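Local coordinates for protein glucose-6-phosphate isomerase (Chlamydia trachomatis D/UW-3/CX, PDB 6OTU) that catalyses the reversible isomerization of glucose-6-phosphate to fructose-6-phosphate, at residues D301-T306 / E311-L316. Residues are numbered along the deposited sequence; the frame is centred on the assembly and turned at random.
Sequences DAHALT and ENLPLL
The loop joining helix 287-303 to helix 313-327 is closed on itself here by two side chains: His303 reaches the start of helix 313-327, and Asn312 reaches back to the turn 303-306. With CG set opposite the backbone N (chi1 164°), the His303 ring extends edge-first to the first residues of helix 313-327. There NE2, the acceptor and so without a proton, takes an almost straight hydrogen bond from Leu313 N at 2.9 Å, close to the ring plane. CD2 of the same ring lies 3.8 Å from Pro314 CD.

Asn312 is the N-cap, and both ends of its amide are used. OD1 accepts from Leu315 N at 3.0 Å, the capping bond, with the donor well above the carbonyl plane. ND2 turns back to 301-306 and gives both its hydrogens: one runs straight onto an in-plane lone pair of Thr306 O at 2.8 Å, the other meets Ala304 O at 3.0 Å from above that carbonyl's plane. These three bonds fix the amide's rotation. The type I turn from His303 to Thr306 presents the two carbonyls, and Thr306 OG1 bonds back to His303 O. Beside these hydrogen bonds, Ala304 CB packs on Pro314 CG at 3.8 Å, while helix 466-487 lies against Leu313, Pro314 and Leu315. It is a short connection between two consecutive helices, closed by an asparagine N-cap.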
ATOM      1  N   ASP A 301       6.981 -19.649 -16.921  1.00 31.33           N
ATOM      2  CA  ASP A 301       6.955 -21.022 -16.417  1.00 31.56           C
ATOM      3  C   ASP A 301       8.063 -21.861 -17.043  1.00 35.28           C
ATOM      4  O   ASP A 301       8.776 -22.588 -16.346  1.00 35.37           O
ATOM      5  CB  ASP A 301       5.601 -21.680 -16.696  1.00 31.65           C
ATOM      6  CG  ASP A 301       4.439 -20.977 -16.001  1.00 42.58           C
ATOM      7  OD1 ASP A 301       4.680 -20.133 -15.108  1.00 41.14           O
ATOM      8  OD2 ASP A 301       3.281 -21.262 -16.378  1.00 34.36           O
ATOM      9  N   ALA A 302       8.214 -21.788 -18.369  1.00 32.41           N
ATOM     10  CA  ALA A 302       9.260 -22.580 -19.003  1.00 34.09           C
ATOM     11  C   ALA A 302      10.644 -22.052 -18.639  1.00 35.45           C
ATOM     12  O   ALA A 302      11.572 -22.832 -18.399  1.00 39.72           O
ATOM     13  CB  ALA A 302       9.061 -22.598 -20.518  1.00 33.38           C
ATOM     14  N   HIS A 303      10.788 -20.728 -18.556  1.00 32.63           N
ATOM     15  CA  HIS A 303      12.094 -20.132 -18.296  1.00 41.46           C
ATOM     16  C   HIS A 303      12.577 -20.422 -16.879  1.00 39.87           C
ATOM     17  O   HIS A 303      13.791 -20.503 -16.651  1.00 38.08           O
ATOM     18  CB  HIS A 303      12.025 -18.627 -18.560  1.00 38.70           C
ATOM     19  CG  HIS A 303      13.162 -17.843 -17.970  1.00 34.97           C
ATOM     20  ND1 HIS A 303      14.388 -17.724 -18.590  1.00 34.94           N
ATOM     21  CD2 HIS A 303      13.241 -17.113 -16.833  1.00 31.85           C
ATOM     22  CE1 HIS A 303      15.179 -16.971 -17.845  1.00 39.95           C
ATOM     23  NE2 HIS A 303      14.508 -16.593 -16.771  1.00 34.91           N
ATOM     24  N   ALA A 304      11.646 -20.598 -15.925  1.00 34.97           N
ATOM     25  CA  ALA A 304      11.986 -20.810 -14.517  1.00 36.48           C
ATOM     26  C   ALA A 304      12.648 -22.160 -14.243  1.00 43.93           C
ATOM     27  O   ALA A 304      13.086 -22.385 -13.104  1.00 38.64           O
ATOM     28  CB  ALA A 304      10.740 -20.685 -13.641  1.00 31.44           C
ATOM     29  N   LEU A 305      12.713 -23.056 -15.239  1.00 32.89           N
ATOM     30  CA  LEU A 305      13.431 -24.322 -15.141  1.00 37.44           C
ATOM     31  C   LEU A 305      14.908 -24.202 -15.499  1.00 39.11           C
ATOM     32  O   LEU A 305      15.620 -25.218 -15.494  1.00 35.68           O
ATOM     33  CB  LEU A 305      12.795 -25.385 -16.055  1.00 33.90           C
ATOM     34  CG  LEU A 305      11.449 -26.033 -15.714  1.00 43.29           C
ATOM     35  CD1 LEU A 305      11.301 -26.305 -14.217  1.00 38.94           C
ATOM     36  CD2 LEU A 305      10.307 -25.187 -16.224  1.00 53.35           C
ATOM     37  N   THR A 306      15.372 -23.002 -15.832  1.00 33.68           N
ATOM     38  CA  THR A 306      16.766 -22.783 -16.189  1.00 42.07           C
ATOM     39  C   THR A 306      17.659 -23.001 -14.972  1.00 40.25           C
ATOM     40  O   THR A 306      17.504 -22.306 -13.967  1.00 33.64           O
ATOM     41  CB  THR A 306      16.944 -21.371 -16.744  1.00 47.97           C
ATOM     42  OG1 THR A 306      16.116 -21.211 -17.904  1.00 43.24           O
ATOM     43  CG2 THR A 306      18.409 -21.091 -17.099  1.00 34.35           C
ATOM     44  N   GLU A 311      21.197 -17.157 -14.915  1.00 35.09           N
ATOM     45  CA  GLU A 311      20.461 -17.125 -16.176  1.00 36.78           C
ATOM     46  C   GLU A 311      18.947 -17.305 -16.006  1.00 43.67           C
ATOM     47  O   GLU A 311      18.268 -17.607 -16.991  1.00 49.87           O
ATOM     48  CB  GLU A 311      21.004 -18.187 -17.126  1.00 40.54           C
ATOM     49  CG  GLU A 311      22.436 -17.956 -17.536  1.00 47.80           C
ATOM     50  CD  GLU A 311      23.033 -19.153 -18.261  1.00 63.02           C
ATOM     51  OE1 GLU A 311      22.277 -20.103 -18.598  1.00 63.16           O
ATOM     52  OE2 GLU A 311      24.262 -19.138 -18.495  1.00 70.82           O
ATOM     53  N   ASN A 312      18.404 -17.080 -14.800  1.00 34.16           N
ATOM     54  CA  ASN A 312      17.026 -17.444 -14.448  1.00 36.15           C
ATOM     55  C   ASN A 312      16.407 -16.295 -13.643  1.00 40.09           C
ATOM     56  O   ASN A 312      16.803 -16.052 -12.498  1.00 38.03           O
ATOM     57  CB  ASN A 312      17.021 -18.764 -13.654  1.00 32.41           C
ATOM     58  CG  ASN A 312      15.612 -19.267 -13.292  1.00 33.73           C
ATOM     59  OD1 ASN A 312      14.716 -18.477 -12.985  1.00 35.98           O
ATOM     60  ND2 ASN A 312      15.440 -20.598 -13.261  1.00 32.38           N
ATOM     61  N   LEU A 313      15.431 -15.589 -14.232  1.00 33.96           N
ATOM     62  CA  LEU A 313      14.906 -14.381 -13.594  1.00 39.03           C
ATOM     63  C   LEU A 313      14.271 -14.667 -12.233  1.00 38.82           C
ATOM     64  O   LEU A 313      14.760 -14.132 -11.224  1.00 36.82           O
ATOM     65  CB  LEU A 313      13.960 -13.665 -14.565  1.00 39.23           C
ATOM     66  CG  LEU A 313      14.638 -13.058 -15.805  1.00 34.51           C
ATOM     67  CD1 LEU A 313      13.631 -12.774 -16.879  1.00 31.27           C
ATOM     68  CD2 LEU A 313      15.422 -11.784 -15.445  1.00 31.21           C
ATOM     69  N   PRO A 314      13.241 -15.518 -12.110  1.00 36.71           N
ATOM     70  CA  PRO A 314      12.648 -15.716 -10.780  1.00 37.40           C
ATOM     71  C   PRO A 314      13.587 -16.372  -9.777  1.00 30.24           C
ATOM     72  O   PRO A 314      13.505 -16.060  -8.582  1.00 41.40           O
ATOM     73  CB  PRO A 314      11.414 -16.581 -11.070  1.00 30.09           C
ATOM     74  CG  PRO A 314      11.707 -17.262 -12.333  1.00 30.52           C
ATOM     75  CD  PRO A 314      12.554 -16.331 -13.134  1.00 30.66           C
ATOM     76  N   LEU A 315      14.503 -17.228 -10.226  1.00 33.89           N
ATOM     77  CA  LEU A 315      15.440 -17.861  -9.307  1.00 35.10           C
ATOM     78  C   LEU A 315      16.462 -16.861  -8.775  1.00 39.25           C
ATOM     79  O   LEU A 315      16.811 -16.897  -7.592  1.00 40.37           O
ATOM     80  CB  LEU A 315      16.149 -19.030 -10.002  1.00 31.50           C
ATOM     81  CG  LEU A 315      17.019 -19.853  -9.049  1.00 31.80           C
ATOM     82  CD1 LEU A 315      16.175 -20.298  -7.855  1.00 31.53           C
ATOM     83  CD2 LEU A 315      17.635 -21.050  -9.760  1.00 32.45           C
ATOM     84  N   LEU A 316      16.970 -15.977  -9.637  1.00 30.95           N
ATOM     85  CA  LEU A 316      17.890 -14.939  -9.181  1.00 30.92           C
ATOM     86  C   LEU A 316      17.196 -13.987  -8.217  1.00 34.31           C
ATOM     87  O   LEU A 316      17.719 -13.678  -7.142  1.00 37.50           O
ATOM     88  CB  LEU A 316      18.448 -14.170 -10.383  1.00 31.17           C
ATOM     89  CG  LEU A 316      19.516 -13.088 -10.207  1.00 35.39           C
ATOM     90  CD1 LEU A 316      20.631 -13.541  -9.269  1.00 34.75           C
ATOM     91  CD2 LEU A 316      20.106 -12.714 -11.569  1.00 40.08           C
TER